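Local coordinates for protein endo-beta-mannanase (Rhizomucor miehei, PDB 4QP0) that probably hydrolyses internal beta-1,4-mannosidic linkages in mannans, galactomannans and glucomannans, as a secreted glycoside hydrolase of family 5, at residues 254-262 / 270-278; 287-295 / 313-324. One frame throughout, in Å; residues are numbered along the deposited sequence.

Contact 1: 254-262 / 270-278; sequences TFHLYPEAW and WSVQWIKDH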
loop_
_atom_site.group_PDB
_atom_site.type_symbol
_atom_site.label_atom_id
_atom_site.label_comp_id
_atom_site.label_asym_id
_atom_site.label_seq_id
_atom_site.Cartn_x
_atom_site.Cartn_y
_atom_site.Cartn_z
ATOM N N THR A 254 0.361 1.819 -8.553
ATOM C CA THR A 254 1.164 2.219 -7.414
ATOM C C THR A 254 2.636 2.004 -7.687
ATOM O O THR A 254 3.027 1.015 -8.311
ATOM C CB THR A 254 0.791 1.412 -6.164
ATOM O OG1 THR A 254 0.581 0.045 -6.543
ATOM C CG2 THR A 254 -0.483 1.948 -5.545
ATOM N N PHE A 255 3.440 2.947 -7.216
ATOM C CA PHE A 255 4.883 2.795 -7.191
ATOM C C PHE A 255 5.537 3.410 -5.941
ATOM O O PHE A 255 4.992 4.315 -5.293
ATOM C CB PHE A 255 5.522 3.289 -8.496
ATOM C CG PHE A 255 5.640 4.789 -8.612
ATOM C CD1 PHE A 255 6.867 5.414 -8.433
ATOM C CD2 PHE A 255 4.538 5.572 -8.941
ATOM C CE1 PHE A 255 6.996 6.790 -8.565
ATOM C CE2 PHE A 255 4.660 6.954 -9.074
ATOM C CZ PHE A 255 5.892 7.559 -8.892
ATOM N N HIS A 256 6.707 2.880 -5.606
ATOM C CA HIS A 256 7.443 3.279 -4.422
ATOM C C HIS A 256 8.742 3.880 -4.849
ATOM O O HIS A 256 9.189 3.663 -5.973
ATOM C CB HIS A 256 7.689 2.062 -3.533
ATOM C CG HIS A 256 6.422 1.395 -3.046
ATOM N ND1 HIS A 256 6.388 0.626 -1.945
ATOM C CD2 HIS A 256 5.118 1.429 -3.539
ATOM C CE1 HIS A 256 5.132 0.177 -1.753
ATOM N NE2 HIS A 256 4.360 0.666 -2.731
ATOM N N LEU A 257 9.353 4.653 -3.959
ATOM C CA LEU A 257 10.656 5.258 -4.223
ATOM C C LEU A 257 11.608 5.094 -3.039
ATOM O O LEU A 257 11.402 5.680 -1.977
ATOM C CB LEU A 257 10.502 6.732 -4.622
ATOM C CG LEU A 257 11.773 7.549 -4.918
ATOM C CD1 LEU A 257 12.639 6.868 -5.974
ATOM C CD2 LEU A 257 11.417 8.967 -5.346
ATOM N N TYR A 258 12.642 4.276 -3.245
ATOM C CA TYR A 258 13.696 4.045 -2.254
ATOM C C TYR A 258 15.070 3.955 -2.927
ATOM O O TYR A 258 15.569 2.846 -3.191
ATOM C CB TYR A 258 13.403 2.777 -1.434
ATOM C CG TYR A 258 12.222 2.919 -0.497
ATOM C CD1 TYR A 258 12.342 3.617 0.707
ATOM C CD2 TYR A 258 10.982 2.374 -0.823
ATOM C CE1 TYR A 258 11.267 3.762 1.564
ATOM C CE2 TYR A 258 9.903 2.508 0.030
ATOM C CZ TYR A 258 10.049 3.205 1.223
ATOM O OH TYR A 258 8.974 3.346 2.082
ATOM N N PRO A 259 15.686 5.124 -3.216
ATOM C CA PRO A 259 16.960 5.145 -3.950
ATOM C C PRO A 259 18.131 4.517 -3.192
ATOM O O PRO A 259 19.010 3.931 -3.823
ATOM C CB PRO A 259 17.214 6.638 -4.198
ATOM C CG PRO A 259 16.376 7.354 -3.202
ATOM C CD PRO A 259 15.183 6.484 -2.943
ATOM N N GLU A 260 18.133 4.632 -1.861
ATOM C CA GLU A 260 19.206 4.067 -1.030
ATOM C C GLU A 260 19.162 2.544 -1.023
ATOM O O GLU A 260 20.188 1.894 -1.199
ATOM C CB GLU A 260 19.145 4.611 0.397
ATOM C CG GLU A 260 19.344 6.114 0.490
ATOM C CD GLU A 260 19.101 6.642 1.891
ATOM O OE1 GLU A 260 17.924 6.712 2.317
ATOM O OE2 GLU A 260 20.091 6.994 2.571
ATOM N N ALA A 261 17.965 1.984 -0.847
ATOM C CA ALA A 261 17.769 0.536 -0.857
ATOM C C ALA A 261 18.098 -0.071 -2.213
ATOM O O ALA A 261 18.511 -1.229 -2.304
ATOM C CB ALA A 261 16.339 0.188 -0.461
ATOM N N TRP A 262 17.908 0.720 -3.264
ATOM C CA TRP A 262 18.087 0.248 -4.630
ATOM C C TRP A 262 19.409 0.699 -5.166
ATOM O O TRP A 262 19.765 0.399 -6.314
ATOM C CB TRP A 262 16.950 0.751 -5.516
ATOM C CG TRP A 262 15.571 0.375 -5.020
ATOM C CD1 TRP A 262 15.241 -0.596 -4.085
ATOM C CD2 TRP A 262 14.284 0.945 -5.439
ATOM N NE1 TRP A 262 13.888 -0.653 -3.890
ATOM C CE2 TRP A 262 13.254 0.238 -4.672
ATOM C CE3 TRP A 262 13.897 1.939 -6.327
ATOM C CZ2 TRP A 262 11.904 0.524 -4.812
ATOM C CZ3 TRP A 262 12.531 2.218 -6.460
ATOM C CH2 TRP A 262 11.560 1.523 -5.722
ATOM N N TRP A 270 18.214 9.901 -11.083
ATOM C CA TRP A 270 17.455 8.654 -11.262
ATOM C C TRP A 270 16.082 8.710 -10.654
ATOM O O TRP A 270 15.119 8.204 -11.237
ATOM C CB TRP A 270 18.231 7.467 -10.700
ATOM C CG TRP A 270 17.637 6.114 -11.041
ATOM C CD1 TRP A 270 17.987 5.273 -12.100
ATOM C CD2 TRP A 270 16.575 5.394 -10.319
ATOM N NE1 TRP A 270 17.235 4.121 -12.082
ATOM C CE2 TRP A 270 16.371 4.127 -11.044
ATOM C CE3 TRP A 270 15.804 5.660 -9.192
ATOM C CZ2 TRP A 270 15.431 3.189 -10.637
ATOM C CZ3 TRP A 270 14.857 4.703 -8.791
ATOM C CH2 TRP A 270 14.676 3.501 -9.501
ATOM N N SER A 271 15.985 9.345 -9.488
ATOM C CA SER A 271 14.747 9.395 -8.725
ATOM C C SER A 271 13.712 10.309 -9.363
ATOM O O SER A 271 12.540 9.946 -9.453
ATOM C CB SER A 271 15.020 9.824 -7.279
ATOM O OG SER A 271 15.667 8.790 -6.552
ATOM N N VAL A 272 14.144 11.494 -9.793
ATOM C CA VAL A 272 13.271 12.388 -10.526
ATOM C C VAL A 272 12.812 11.701 -11.804
ATOM O O VAL A 272 11.631 11.710 -12.129
ATOM C CB VAL A 272 13.969 13.709 -10.884
ATOM C CG1 VAL A 272 13.114 14.512 -11.849
ATOM C CG2 VAL A 272 14.263 14.520 -9.632
ATOM N N GLN A 273 13.749 11.109 -12.534
ATOM C CA GLN A 273 13.399 10.351 -13.742
ATOM C C GLN A 273 12.396 9.226 -13.449
ATOM O O GLN A 273 11.538 8.934 -14.274
ATOM C CB GLN A 273 14.651 9.793 -14.431
ATOM C CG GLN A 273 14.376 9.095 -15.755
ATOM C CD GLN A 273 14.211 10.078 -16.899
ATOM O OE1 GLN A 273 15.191 10.650 -17.370
ATOM N NE2 GLN A 273 12.976 10.259 -17.366
ATOM N N TRP A 274 12.501 8.625 -12.269
ATOM C CA TRP A 274 11.622 7.528 -11.849
ATOM C C TRP A 274 10.186 7.969 -11.694
ATOM O O TRP A 274 9.259 7.258 -12.126
ATOM C CB TRP A 274 12.149 6.960 -10.538
ATOM C CG TRP A 274 11.403 5.786 -9.945
ATOM C CD1 TRP A 274 10.721 5.746 -8.735
ATOM C CD2 TRP A 274 11.292 4.424 -10.486
ATOM N NE1 TRP A 274 10.200 4.496 -8.504
ATOM C CE2 TRP A 274 10.498 3.659 -9.513
ATOM C CE3 TRP A 274 11.741 3.790 -11.631
ATOM C CZ2 TRP A 274 10.183 2.317 -9.706
ATOM C CZ3 TRP A 274 11.419 2.430 -11.814
ATOM C CH2 TRP A 274 10.656 1.719 -10.874
ATOM N N ILE A 275 9.993 9.141 -11.077
ATOM C CA ILE A 275 8.665 9.742 -10.904
ATOM C C ILE A 275 8.078 10.106 -12.269
ATOM O O ILE A 275 6.988 9.653 -12.623
ATOM C CB ILE A 275 8.706 11.001 -9.989
ATOM C CG1 ILE A 275 9.169 10.633 -8.576
ATOM C CG2 ILE A 275 7.344 11.691 -9.930
ATOM C CD1 ILE A 275 9.835 11.767 -7.830
ATOM N N LYS A 276 8.809 10.927 -13.028
ATOM C CA LYS A 276 8.414 11.325 -14.383
ATOM C C LYS A 276 7.961 10.108 -15.199
ATOM O O LYS A 276 6.922 10.153 -15.861
ATOM C CB LYS A 276 9.566 12.042 -15.095
ATOM C CG LYS A 276 9.867 13.441 -14.583
ATOM C CD LYS A 276 11.242 13.927 -15.016
ATOM C CE LYS A 276 11.215 14.740 -16.299
ATOM N NZ LYS A 276 11.404 13.905 -17.515
ATOM N N ASP A 277 8.744 9.029 -15.142
ATOM C CA ASP A 277 8.416 7.782 -15.860
ATOM C C ASP A 277 7.069 7.185 -15.457
ATOM O O ASP A 277 6.338 6.688 -16.306
ATOM C CB ASP A 277 9.530 6.739 -15.718
ATOM C CG ASP A 277 10.779 7.095 -16.527
ATOM O OD1 ASP A 277 10.697 7.982 -17.414
ATOM O OD2 ASP A 277 11.850 6.492 -16.266
ATOM N N HIS A 278 6.739 7.240 -14.173
ATOM C CA HIS A 278 5.425 6.787 -13.718
ATOM C C HIS A 278 4.311 7.771 -13.992
ATOM O O HIS A 278 3.187 7.355 -14.279
ATOM C CB HIS A 278 5.465 6.368 -12.254
ATOM C CG HIS A 278 6.346 5.167 -11.997
ATOM N ND1 HIS A 278 5.865 3.918 -11.945
ATOM C CD2 HIS A 278 7.718 5.069 -11.798
ATOM C CE1 HIS A 278 6.876 3.059 -11.721
ATOM N NE2 HIS A 278 8.009 3.768 -11.634
#
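The rings of Phe255 and His278 lie flat against each other as an offset stack, their planes 4° apart and their centroids 3.8 Å. The overlap runs on into the aliphatic parts: His278 CB sits over the phenyl face, 3.3 Å from Phe255 CE2, while Phe255 CB returns a CH-pi contact to the imidazole. With CG turned between the backbone N and the carbonyl carbon (chi1 78°), the phenyl ring also presents its edge to Trp274. From the other side of that indole comes the edge of Trp262, so Trp274 receives an offset edge-to-face neighbour on each face, its five-membered-ring centroid 5.3 Å from that of Phe255 and 5.7 Å from that of the Trp262 six-membered ring. A polar contact at the indole rim adds to this: Trp274 NE1 gives a nearly straight hydrogen bond (163°) of 2.8 Å to His256 O, which lies close to the ring plane, satisfying a buried N-H. Leu257 fills in beside it, CD1 lying 3.5 Å from Trp274 CD1 and near the edge of Trp270. Trp270 stands at about a right angle to Trp262, its CH2 3.6 Å from Trp262 CE3, and its NE1 is hydrogen-bonded to Asp230. The aromatic cluster joins strand 253-257 and its loop to the antiparallel helix 270-284, the first strand and helix of a beta-alpha-beta unit, the repeating element of the TIM barrel.

Contact 2: 287-295 / 313-324; sequences KPVIMEEYG and VEDEDLAADAFW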
loop_
_atom_site.group_PDB
_atom_site.type_symbol
_atom_site.label_atom_id
_atom_site.label_comp_id
_atom_site.label_asym_id
_atom_site.label_seq_id
_atom_site.Cartn_x
_atom_site.Cartn_y
_atom_site.Cartn_z
ATOM N N LYS A 287 -5.170 6.066 -16.377
ATOM C CA LYS A 287 -5.423 5.662 -14.988
ATOM C C LYS A 287 -4.524 6.426 -14.036
ATOM O O LYS A 287 -3.348 6.642 -14.346
ATOM C CB LYS A 287 -5.151 4.178 -14.784
ATOM C CG LYS A 287 -6.115 3.265 -15.492
ATOM C CD LYS A 287 -5.951 1.843 -15.015
ATOM C CE LYS A 287 -6.885 0.951 -15.809
ATOM N NZ LYS A 287 -6.853 -0.452 -15.324
ATOM N N PRO A 288 -5.060 6.813 -12.861
ATOM C CA PRO A 288 -4.233 7.500 -11.883
ATOM C C PRO A 288 -3.130 6.580 -11.385
ATOM O O PRO A 288 -3.305 5.346 -11.327
ATOM C CB PRO A 288 -5.208 7.800 -10.737
ATOM C CG PRO A 288 -6.562 7.633 -11.321
ATOM C CD PRO A 288 -6.402 6.537 -12.321
ATOM N N VAL A 289 -1.993 7.191 -11.070
ATOM C CA VAL A 289 -0.876 6.500 -10.457
ATOM C C VAL A 289 -0.534 7.260 -9.178
ATOM O O VAL A 289 -0.722 8.479 -9.096
ATOM C CB VAL A 289 0.328 6.387 -11.421
ATOM C CG1 VAL A 289 1.504 5.699 -10.752
ATOM C CG2 VAL A 289 -0.065 5.604 -12.665
ATOM N N ILE A 290 -0.075 6.519 -8.174
ATOM C CA ILE A 290 0.268 7.093 -6.886
ATOM C C ILE A 290 1.636 6.583 -6.437
ATOM O O ILE A 290 1.896 5.371 -6.425
ATOM C CB ILE A 290 -0.833 6.808 -5.828
ATOM C CG1 ILE A 290 -0.539 7.530 -4.504
ATOM C CG2 ILE A 290 -1.047 5.309 -5.630
ATOM C CD1 ILE A 290 -1.510 7.203 -3.386
ATOM N N MET A 291 2.522 7.522 -6.115
ATOM C CA MET A 291 3.785 7.198 -5.469
ATOM C C MET A 291 3.441 7.025 -4.006
ATOM O O MET A 291 3.505 7.967 -3.215
ATOM C CB MET A 291 4.817 8.302 -5.665
ATOM C CG MET A 291 6.156 8.016 -5.007
ATOM S SD MET A 291 7.471 9.057 -5.656
ATOM C CE MET A 291 7.053 10.672 -4.991
ATOM N N GLU A 292 3.036 5.811 -3.655
ATOM C CA GLU A 292 2.387 5.604 -2.370
ATOM C C GLU A 292 3.378 5.350 -1.247
ATOM O O GLU A 292 2.998 5.370 -0.078
ATOM C CB GLU A 292 1.387 4.463 -2.467
ATOM C CG GLU A 292 2.010 3.150 -2.909
ATOM C CD GLU A 292 1.093 1.994 -2.625
ATOM O OE1 GLU A 292 -0.045 2.269 -2.193
ATOM O OE2 GLU A 292 1.500 0.825 -2.827
ATOM N N GLU A 293 4.630 5.080 -1.614
ATOM C CA GLU A 293 5.734 5.036 -0.660
ATOM C C GLU A 293 6.913 5.798 -1.227
ATOM O O GLU A 293 7.309 5.582 -2.373
ATOM C CB GLU A 293 6.181 3.604 -0.367
ATOM C CG GLU A 293 5.472 2.936 0.795
ATOM C CD GLU A 293 6.093 1.595 1.183
ATOM O OE1 GLU A 293 7.321 1.531 1.421
ATOM O OE2 GLU A 293 5.341 0.600 1.267
ATOM N N TYR A 294 7.453 6.710 -0.430
ATOM C CA TYR A 294 8.785 7.239 -0.691
ATOM C C TYR A 294 9.468 7.608 0.603
ATOM O O TYR A 294 8.804 7.935 1.592
ATOM C CB TYR A 294 8.787 8.387 -1.708
ATOM C CG TYR A 294 8.054 9.631 -1.316
ATOM C CD1 TYR A 294 8.732 10.714 -0.758
ATOM C CD2 TYR A 294 6.690 9.757 -1.550
ATOM C CE1 TYR A 294 8.063 11.882 -0.420
ATOM C CE2 TYR A 294 6.010 10.911 -1.212
ATOM C CZ TYR A 294 6.698 11.973 -0.650
ATOM O OH TYR A 294 6.022 13.119 -0.310
ATOM N N GLY A 295 10.790 7.510 0.609
ATOM C CA GLY A 295 11.532 7.793 1.820
ATOM C C GLY A 295 13.013 7.991 1.626
ATOM O O GLY A 295 13.606 7.463 0.686
ATOM N N VAL A 313 6.288 15.774 -8.842
ATOM C CA VAL A 313 4.921 15.227 -8.755
ATOM C C VAL A 313 3.871 16.273 -9.144
ATOM O O VAL A 313 2.885 15.954 -9.835
ATOM C CB VAL A 313 4.636 14.643 -7.354
ATOM C CG1 VAL A 313 3.145 14.515 -7.103
ATOM C CG2 VAL A 313 5.309 13.289 -7.194
ATOM N N GLU A 314 4.094 17.512 -8.697
ATOM C CA GLU A 314 3.267 18.660 -9.075
ATOM C C GLU A 314 3.273 18.892 -10.588
ATOM O O GLU A 314 2.230 18.820 -11.228
ATOM C CB GLU A 314 3.727 19.925 -8.325
ATOM C CG GLU A 314 3.100 20.066 -6.944
ATOM C CD GLU A 314 4.003 20.737 -5.921
ATOM O OE1 GLU A 314 4.749 21.681 -6.273
ATOM O OE2 GLU A 314 3.954 20.320 -4.745
ATOM N N ASP A 315 4.456 19.144 -11.150
ATOM C CA ASP A 315 4.611 19.468 -12.573
ATOM C C ASP A 315 4.204 18.339 -13.524
ATOM O O ASP A 315 3.675 18.597 -14.608
ATOM C CB ASP A 315 6.057 19.879 -12.865
ATOM C CG ASP A 315 6.483 21.114 -12.092
ATOM O OD1 ASP A 315 5.607 21.848 -11.593
ATOM O OD2 ASP A 315 7.706 21.355 -11.991
ATOM N N GLU A 316 4.470 17.097 -13.129
ATOM C CA GLU A 316 4.133 15.946 -13.956
ATOM C C GLU A 316 2.649 15.609 -13.848
ATOM O O GLU A 316 2.147 14.768 -14.599
ATOM C CB GLU A 316 4.993 14.730 -13.585
ATOM C CG GLU A 316 6.463 14.796 -14.007
ATOM C CD GLU A 316 6.681 14.978 -15.510
ATOM O OE1 GLU A 316 5.903 14.428 -16.322
ATOM O OE2 GLU A 316 7.649 15.674 -15.892
ATOM N N ASP A 317 1.961 16.267 -12.909
ATOM C CA ASP A 317 0.521 16.098 -12.685
ATOM C C ASP A 317 0.175 14.672 -12.208
ATOM O O ASP A 317 -0.871 14.101 -12.566
ATOM C CB ASP A 317 -0.266 16.472 -13.951
ATOM C CG ASP A 317 -1.537 17.241 -13.648
ATOM O OD1 ASP A 317 -1.436 18.392 -13.166
ATOM O OD2 ASP A 317 -2.636 16.704 -13.913
ATOM N N LEU A 318 1.071 14.107 -11.400
ATOM C CA LEU A 318 0.859 12.798 -10.817
ATOM C C LEU A 318 -0.314 12.911 -9.858
ATOM O O LEU A 318 -0.423 13.911 -9.132
ATOM C CB LEU A 318 2.121 12.304 -10.094
ATOM C CG LEU A 318 2.146 10.821 -9.689
ATOM C CD1 LEU A 318 2.364 9.907 -10.881
ATOM C CD2 LEU A 318 3.207 10.565 -8.631
ATOM N N ALA A 319 -1.178 11.894 -9.865
ATOM C CA ALA A 319 -2.441 11.931 -9.117
ATOM C C ALA A 319 -2.239 12.183 -7.629
ATOM O O ALA A 319 -2.921 13.028 -7.039
ATOM C CB ALA A 319 -3.243 10.654 -9.342
ATOM N N ALA A 320 -1.289 11.468 -7.028
ATOM C CA ALA A 320 -1.023 11.610 -5.601
ATOM C C ALA A 320 0.272 10.936 -5.187
ATOM O O ALA A 320 0.869 10.168 -5.952
ATOM C CB ALA A 320 -2.178 11.039 -4.800
ATOM N N ASP A 321 0.695 11.214 -3.959
ATOM C CA ASP A 321 1.873 10.580 -3.386
ATOM C C ASP A 321 1.706 10.446 -1.883
ATOM O O ASP A 321 1.010 11.247 -1.260
ATOM C CB ASP A 321 3.111 11.416 -3.682
ATOM C CG ASP A 321 2.972 12.844 -3.182
ATOM O OD1 ASP A 321 3.391 13.119 -2.033
ATOM O OD2 ASP A 321 2.409 13.674 -3.925
ATOM N N ALA A 322 2.342 9.434 -1.306
ATOM C CA ALA A 322 2.282 9.203 0.137
ATOM C C ALA A 322 3.666 8.857 0.659
ATOM O O ALA A 322 4.298 7.899 0.191
ATOM C CB ALA A 322 1.287 8.096 0.468
ATOM N N PHE A 323 4.141 9.652 1.614
ATOM C CA PHE A 323 5.481 9.469 2.148
ATOM C C PHE A 323 5.507 8.413 3.225
ATOM O O PHE A 323 4.501 8.154 3.891
ATOM C CB PHE A 323 6.070 10.780 2.687
ATOM C CG PHE A 323 5.512 11.205 4.015
ATOM C CD1 PHE A 323 6.070 10.744 5.199
ATOM C CD2 PHE A 323 4.447 12.085 4.079
ATOM C CE1 PHE A 323 5.561 11.146 6.424
ATOM C CE2 PHE A 323 3.935 12.500 5.299
ATOM C CZ PHE A 323 4.494 12.028 6.475
ATOM N N TRP A 324 6.679 7.820 3.383
ATOM C CA TRP A 324 6.923 6.860 4.428
ATOM C C TRP A 324 7.943 7.470 5.351
ATOM O O TRP A 324 9.064 7.740 4.927
ATOM C CB TRP A 324 7.417 5.549 3.820
ATOM C CG TRP A 324 7.756 4.486 4.831
ATOM C CD1 TRP A 324 8.857 4.448 5.674
ATOM C CD2 TRP A 324 7.011 3.242 5.123
ATOM N NE1 TRP A 324 8.840 3.317 6.451
ATOM C CE2 TRP A 324 7.756 2.556 6.175
ATOM C CE3 TRP A 324 5.843 2.665 4.645
ATOM C CZ2 TRP A 324 7.331 1.340 6.713
ATOM C CZ3 TRP A 324 5.422 1.443 5.190
ATOM C CH2 TRP A 324 6.154 0.796 6.195
#
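Met291 uses both its backbone polar groups on the neighbouring strand, in the alternation of a parallel pair: its N donates to Ala320 O (3.1 Å), and its O accepts from Ala322 N (2.7 Å). Beyond Met291, the centre of an inverse gamma turn, the first strand spends one more residue than the second before Trp324 N bonds to Tyr294 O (2.8 Å). In that gap Glu292 O and Ala322 O are both acceptors; Asn25 donates to the former. Tyr294 OH donates a hydrogen bond of 3.1 Å to Asp321 OD1, on the anti side but 32° out of the carboxylate plane, and Phe323 CB lies over one face of the Tyr294 ring. Gln310 is that hydroxyl's stronger partner; His352 takes Asp321 OD2. Glu293 runs alongside Trp324, its CD 3.6 Å from Trp324 CE3. Arg53 forms salt bridges with Glu292 OE1 and Glu293 OE2, while His256 NE2 is hydrogen-bonded to Glu292 OE2 and Tyr258 to Glu293 OE1. On the face carrying Met291 and Asp321, the contact with helix 299-315 is apolar: Met291 CE, brought round at chi3 (71°), meets Val313 CG2 at 3.8 Å. Strand, helix and adjacent parallel strand make a beta-alpha-beta crossover of the family 5 TIM barrel.

In the fold
Contacts 1 and 2 follow one another along the chain and illustrate how a barrel wall is assembled: 254-262 with 270-278 joins a strand to the helix outside it, whereas 287-295 with 313-324 joins two adjacent strands. Both are buried, contact 2 more centrally, its centre about 12 Å from the centre of the chain, against about 16 Å for the centre of contact 1. Their chemistry follows their place. Ring packing and one side-chain bond to a carbonyl dominate the strand-helix layer, while paired backbone groups, with one tyrosine-aspartate bond and small apolar contacts, make up the strand-strand layer. The two meet because strand 289-294 of contact 2 pairs with strand 253-257 of contact 1, where Leu257 N probably bonds to Glu293 O at 2.7 Å.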